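Local coordinates for HTH cro/C1-type domain-containing protein (Thermotoga maritima, PDB 2WUS) that is RodZ, a membrane protein that probably links the bacterial actin MreB to the cell membrane, its cytoplasmic helix-turn-helix domain binding MreB, at residues Y53-I58 / L75-K80; E10-K15 / L65-D70. All blocks are in the same frame, centred on the assembly; numbering follows the deposited sequence.

In the fold
The domain is a compact bundle of five helices. Contact 1 joins helix 51-64 to helix 69-84. Contact 2 joins helix 3-17 to the turn at 65-68. Along the chain the segments alternate: 10-15, 53-58, 65-70, 75-80. Contact 1 uses helix 69-84 itself. Contact 2 uses the turn that leads into it. The contact centres lie about 13 Å apart, and Ile58 of contact 1 packs on Phe12 of contact 2. Contact 1 pairs the last two helices, and contact 2 packs the turn between them on helix 3-17. Near contact 1, the chain of another protein packs on Tyr53, Ser56 and Tyr57 of helix 51-64. Neither segment of contact 2 touches another chain of the assembly.

Contact 1: Y53-I58 / L75-K80; sequences YIKSYI and LYEEGK
The side chains of Ile54, Lys55 and Ile58 each run at about a right angle to that of Tyr76, whose ring lies between the two helices. The methyl CG2 of Ile54 sits over one ring face, 3.9 Å above the plane and offset toward the rim. Ile58 comes to the base of the ring, with CD1 3.7 Å from Tyr76 CB. Lys55 approaches obliquely through its aliphatic part, CG lying 3.5 Å from Tyr76 CE2. The ring reaches these partners because Tyr76 CG is anti to the backbone N (chi1 170°). Trp5 of helix 3-17 also meets the ring, with the two planes only about 15° apart.

Beyond the ring the Lys55 chain bends at chi3 and chi4. This carries NZ to Glu77, where a salt bridge of 2.6 Å joins Lys55 NZ to Glu77 OE1. The oxygen uses its syn lone pair. The acidic Glu51 lies close to Glu77, and the lysine charge would probably ease that repulsion.

The two segments are roughly antiparallel, at 144°, and their axes come no closer than 11.6 Å. The Tyr76 side chain bridges this wide spacing, joining the last two helices of a five-helix domain of the Cro/C1 (XRE) helix-turn-helix family.

Contact 2: E10-K15 / L65-D70; sequences ETFRKK and LELSPD
Phe12, Leu65 and Leu67 form the apolar part of this contact. Leu65 CD1 meets the Phe12 ring at its edge, in the ring plane, 3.9 Å from Phe12 CD1. Leu67 brings CD2 in obliquely, 3.8 Å from the same Phe12 CD1. One corner of the ring thus touches a methyl group from each leucine. Phe12 CG is anti to its carbonyl carbon (chi1 -82°), which brings the end of the ring nearer the turn. The ring also stacks on Tyr61 and packs on Ile58 and Ser62, all of helix 51-64.

The aliphatic chain of Lys15 adds to the packing. It slides past Leu65 and Leu67, running opposite to both. Lys15 CG is 3.6 Å from Leu67 CD1, and Lys15 CD is 3.9 Å from Leu65 CB.

The polar part is at the partly exposed end. The Lys15 chain bends at chi2, chi3 and chi4 and ends over Glu66. Lys15 NZ lies 3.2 Å from Glu66 OE2, a salt bridge whose hydrogen bond is weak.

Leu65 is the first residue to leave helix 51-64, and Ser68 is the N-cap of helix 69-84, its OG making a weak bond to Glu71 N. With Phe12 and Leu65 buried and the Lys15–Glu66 ion pair toward solvent, the contact packs the connection between helices 51-64 and 69-84, which is not the turn of the helix-turn-helix motif itself, against helix 3-17.

Contact 1: Y53-I58 / L75-K80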
loop_
_atom_site.group_PDB
_atom_site.type_symbol
_atom_site.label_atom_id
_atom_site.label_comp_id
_atom_site.label_asym_id
_atom_site.label_seq_id
_atom_site.Cartn_x
_atom_site.Cartn_y
_atom_site.Cartn_z
ATOM N N TYR C 53 2.696 14.056 5.950
ATOM C CA TYR C 53 3.536 14.982 5.226
ATOM C C TYR C 53 4.519 15.738 6.146
ATOM O O TYR C 53 5.637 16.060 5.743
ATOM C CB TYR C 53 2.655 15.923 4.430
ATOM C CG TYR C 53 1.929 15.263 3.287
ATOM C CD1 TYR C 53 2.620 14.516 2.337
ATOM C CD2 TYR C 53 0.550 15.417 3.120
ATOM C CE1 TYR C 53 1.951 13.927 1.267
ATOM C CE2 TYR C 53 -0.121 14.822 2.049
ATOM C CZ TYR C 53 0.580 14.079 1.139
ATOM O OH TYR C 53 -0.067 13.505 0.076
ATOM N N ILE C 54 4.112 16.004 7.382
ATOM C CA ILE C 54 5.019 16.631 8.337
ATOM C C ILE C 54 6.212 15.739 8.594
ATOM O O ILE C 54 7.335 16.208 8.767
ATOM C CB ILE C 54 4.366 16.882 9.691
ATOM C CG1 ILE C 54 3.393 18.052 9.603
ATOM C CG2 ILE C 54 5.425 17.184 10.705
ATOM C CD1 ILE C 54 2.416 18.114 10.756
ATOM N N LYS C 55 5.966 14.441 8.637
ATOM C CA LYS C 55 7.029 13.518 8.957
ATOM C C LYS C 55 7.940 13.364 7.753
ATOM O O LYS C 55 9.049 12.851 7.876
ATOM C CB LYS C 55 6.466 12.171 9.433
ATOM C CG LYS C 55 5.884 12.208 10.828
ATOM C CD LYS C 55 4.762 11.189 11.016
ATOM C CE LYS C 55 5.264 9.757 10.983
ATOM N NZ LYS C 55 6.092 9.389 12.172
ATOM N N SER C 56 7.479 13.820 6.590
ATOM C CA SER C 56 8.292 13.697 5.386
ATOM C C SER C 56 9.171 14.936 5.170
ATOM O O SER C 56 10.279 14.814 4.652
ATOM C CB SER C 56 7.451 13.322 4.145
ATOM O OG SER C 56 7.043 14.450 3.378
ATOM N N TYR C 57 8.692 16.115 5.586
ATOM C CA TYR C 57 9.530 17.319 5.596
ATOM C C TYR C 57 10.699 17.081 6.538
ATOM O O TYR C 57 11.845 17.362 6.207
ATOM C CB TYR C 57 8.778 18.555 6.094
ATOM C CG TYR C 57 7.562 18.931 5.310
ATOM C CD1 TYR C 57 6.449 19.449 5.941
ATOM C CD2 TYR C 57 7.521 18.765 3.938
ATOM C CE1 TYR C 57 5.329 19.786 5.236
ATOM C CE2 TYR C 57 6.398 19.110 3.217
ATOM C CZ TYR C 57 5.310 19.616 3.879
ATOM O OH TYR C 57 4.193 19.948 3.176
ATOM N N ILE C 58 10.388 16.585 7.727
ATOM C CA ILE C 58 11.401 16.264 8.718
ATOM C C ILE C 58 12.454 15.314 8.167
ATOM O O ILE C 58 13.659 15.538 8.343
ATOM C CB ILE C 58 10.764 15.668 9.986
ATOM C CG1 ILE C 58 9.799 16.694 10.579
ATOM C CG2 ILE C 58 11.834 15.276 10.986
ATOM C CD1 ILE C 58 9.131 16.258 11.825
ATOM N N LEU C 75 12.453 12.331 17.824
ATOM C CA LEU C 75 12.079 13.551 18.523
ATOM C C LEU C 75 10.660 13.960 18.161
ATOM O O LEU C 75 9.850 14.234 19.047
ATOM C CB LEU C 75 13.027 14.693 18.174
ATOM C CG LEU C 75 14.271 14.884 19.021
ATOM C CD1 LEU C 75 15.018 16.095 18.501
ATOM C CD2 LEU C 75 13.861 15.080 20.462
ATOM N N TYR C 76 10.356 14.021 16.864
ATOM C CA TYR C 76 9.032 14.470 16.479
ATOM C C TYR C 76 8.005 13.642 17.237
ATOM O O TYR C 76 7.013 14.177 17.721
ATOM C CB TYR C 76 8.778 14.421 14.962
ATOM C CG TYR C 76 7.311 14.668 14.627
ATOM C CD1 TYR C 76 6.717 15.889 14.908
ATOM C CD2 TYR C 76 6.512 13.677 14.072
ATOM C CE1 TYR C 76 5.378 16.129 14.633
ATOM C CE2 TYR C 76 5.167 13.910 13.791
ATOM C CZ TYR C 76 4.607 15.142 14.076
ATOM O OH TYR C 76 3.277 15.405 13.815
ATOM N N GLU C 77 8.269 12.346 17.374
ATOM C CA GLU C 77 7.288 11.428 17.969
ATOM C C GLU C 77 7.199 11.522 19.496
ATOM O O GLU C 77 6.114 11.398 20.065
ATOM C CB GLU C 77 7.516 9.980 17.509
ATOM C CG GLU C 77 6.221 9.216 17.183
ATOM C CD GLU C 77 5.566 9.663 15.875
ATOM O OE1 GLU C 77 6.078 9.296 14.795
ATOM O OE2 GLU C 77 4.534 10.370 15.927
ATOM N N GLU C 78 8.332 11.745 20.153
ATOM C CA GLU C 78 8.310 12.077 21.570
ATOM C C GLU C 78 7.440 13.321 21.713
ATOM O O GLU C 78 6.650 13.445 22.649
ATOM C CB GLU C 78 9.715 12.391 22.093
ATOM C CG GLU C 78 10.779 11.308 21.910
ATOM C CD GLU C 78 12.144 11.727 22.476
ATOM O OE1 GLU C 78 13.188 11.248 21.976
ATOM O OE2 GLU C 78 12.174 12.546 23.421
ATOM N N GLY C 79 7.592 14.244 20.769
ATOM C CA GLY C 79 6.903 15.516 20.843
ATOM C C GLY C 79 5.401 15.334 20.836
ATOM O O GLY C 79 4.666 16.076 21.488
ATOM N N LYS C 80 4.947 14.337 20.088
ATOM C CA LYS C 80 3.523 14.091 19.930
ATOM C C LYS C 80 2.974 13.546 21.241
ATOM O O LYS C 80 1.955 14.023 21.740
ATOM C CB LYS C 80 3.269 13.118 18.772
ATOM C CG LYS C 80 1.813 13.035 18.320
ATOM C CD LYS C 80 1.603 11.949 17.270
ATOM C CE LYS C 80 0.136 11.529 17.210
ATOM N NZ LYS C 80 -0.090 10.349 16.324
#

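Contact 2: E10-K15 / L65-D70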
loop_
_atom_site.group_PDB
_atom_site.type_symbol
_atom_site.label_atom_id
_atom_site.label_comp_id
_atom_site.label_asym_id
_atom_site.label_seq_id
_atom_site.Cartn_x
_atom_site.Cartn_y
_atom_site.Cartn_z
ATOM N N GLU C 10 15.245 23.508 16.827
ATOM C CA GLU C 10 16.460 24.148 17.302
ATOM C C GLU C 10 17.675 23.460 16.715
ATOM O O GLU C 10 18.664 24.108 16.404
ATOM C CB GLU C 10 16.535 24.109 18.817
ATOM C CG GLU C 10 16.885 25.427 19.472
ATOM C CD GLU C 10 16.829 25.324 20.991
ATOM O OE1 GLU C 10 17.594 24.515 21.570
ATOM O OE2 GLU C 10 16.011 26.040 21.609
ATOM N N THR C 11 17.609 22.144 16.562
ATOM C CA THR C 11 18.746 21.426 16.008
ATOM C C THR C 11 18.860 21.720 14.525
ATOM O O THR C 11 19.965 21.891 13.999
ATOM C CB THR C 11 18.651 19.905 16.241
ATOM O OG1 THR C 11 18.387 19.651 17.622
ATOM C CG2 THR C 11 19.959 19.217 15.855
ATOM N N PHE C 12 17.707 21.773 13.860
ATOM C CA PHE C 12 17.635 22.103 12.438
ATOM C C PHE C 12 18.225 23.475 12.172
ATOM O O PHE C 12 19.124 23.614 11.338
ATOM C CB PHE C 12 16.187 22.095 11.939
ATOM C CG PHE C 12 15.662 20.734 11.591
ATOM C CD1 PHE C 12 16.314 19.942 10.662
ATOM C CD2 PHE C 12 14.498 20.256 12.179
ATOM C CE1 PHE C 12 15.828 18.696 10.336
ATOM C CE2 PHE C 12 14.011 19.014 11.857
ATOM C CZ PHE C 12 14.677 18.230 10.933
ATOM N N ARG C 13 17.701 24.488 12.870
ATOM C CA ARG C 13 18.181 25.852 12.691
ATOM C C ARG C 13 19.682 25.850 12.860
ATOM O O ARG C 13 20.410 26.299 11.977
ATOM C CB ARG C 13 17.536 26.818 13.690
ATOM C CG ARG C 13 18.197 28.204 13.771
ATOM C CD ARG C 13 17.266 29.268 14.390
ATOM N NE ARG C 13 16.485 29.986 13.371
ATOM C CZ ARG C 13 15.374 30.693 13.600
ATOM N NH1 ARG C 13 14.760 31.300 12.589
ATOM N NH2 ARG C 13 14.866 30.795 14.825
ATOM N N LYS C 14 20.135 25.300 13.983
ATOM C CA LYS C 14 21.550 25.311 14.340
ATOM C C LYS C 14 22.426 24.627 13.298
ATOM O O LYS C 14 23.545 25.073 13.024
ATOM C CB LYS C 14 21.771 24.676 15.718
ATOM C CG LYS C 14 23.235 24.486 16.085
ATOM C CD LYS C 14 23.384 23.863 17.466
ATOM C CE LYS C 14 24.837 23.523 17.776
ATOM N NZ LYS C 14 24.967 22.803 19.079
ATOM N N LYS C 15 21.912 23.548 12.718
ATOM C CA LYS C 15 22.690 22.760 11.773
ATOM C C LYS C 15 22.702 23.396 10.391
ATOM O O LYS C 15 23.635 23.201 9.610
ATOM C CB LYS C 15 22.138 21.342 11.688
ATOM C CG LYS C 15 23.201 20.285 11.543
ATOM C CD LYS C 15 23.842 20.306 10.186
ATOM C CE LYS C 15 25.309 19.916 10.298
ATOM N NZ LYS C 15 25.531 18.782 11.243
ATOM N N LEU C 65 20.517 18.297 5.522
ATOM C CA LEU C 65 21.570 18.641 6.471
ATOM C C LEU C 65 22.259 17.345 6.899
ATOM O O LEU C 65 21.880 16.267 6.460
ATOM C CB LEU C 65 20.968 19.367 7.673
ATOM C CG LEU C 65 20.051 20.553 7.327
ATOM C CD1 LEU C 65 19.374 21.122 8.567
ATOM C CD2 LEU C 65 20.795 21.647 6.583
ATOM N N GLU C 66 23.273 17.420 7.741
ATOM C CA GLU C 66 24.022 16.207 8.072
ATOM C C GLU C 66 23.225 15.294 8.998
ATOM O O GLU C 66 23.702 14.232 9.385
ATOM C CB GLU C 66 25.373 16.569 8.722
ATOM C CG GLU C 66 26.357 15.403 8.916
ATOM C CD GLU C 66 26.442 14.896 10.363
ATOM O OE1 GLU C 66 26.891 13.745 10.568
ATOM O OE2 GLU C 66 26.065 15.641 11.296
ATOM N N LEU C 67 22.013 15.707 9.351
ATOM C CA LEU C 67 21.310 15.106 10.491
ATOM C C LEU C 67 20.935 13.621 10.341
ATOM O O LEU C 67 20.841 13.110 9.224
ATOM C CB LEU C 67 20.066 15.924 10.834
ATOM C CG LEU C 67 20.216 17.052 11.854
ATOM C CD1 LEU C 67 21.646 17.136 12.323
ATOM C CD2 LEU C 67 19.751 18.378 11.251
ATOM N N SER C 68 20.720 12.942 11.473
ATOM C CA SER C 68 20.151 11.584 11.470
ATOM C C SER C 68 18.614 11.555 11.375
ATOM O O SER C 68 17.914 11.870 12.339
ATOM C CB SER C 68 20.579 10.807 12.709
ATOM O OG SER C 68 19.812 9.616 12.817
ATOM N N PRO C 69 18.086 11.147 10.216
ATOM C CA PRO C 69 16.640 11.186 10.023
ATOM C C PRO C 69 15.904 10.539 11.185
ATOM O O PRO C 69 14.872 11.030 11.648
ATOM C CB PRO C 69 16.449 10.357 8.755
ATOM C CG PRO C 69 17.709 10.541 8.004
ATOM C CD PRO C 69 18.780 10.572 9.054
ATOM N N ASP C 70 16.456 9.434 11.664
ATOM C CA ASP C 70 15.804 8.637 12.689
ATOM C C ASP C 70 15.792 9.365 14.022
ATOM O O ASP C 70 14.758 9.435 14.680
ATOM C CB ASP C 70 16.508 7.297 12.802
ATOM C CG ASP C 70 16.987 6.790 11.453
ATOM O OD1 ASP C 70 16.261 5.989 10.819
ATOM O OD2 ASP C 70 18.084 7.216 11.020
#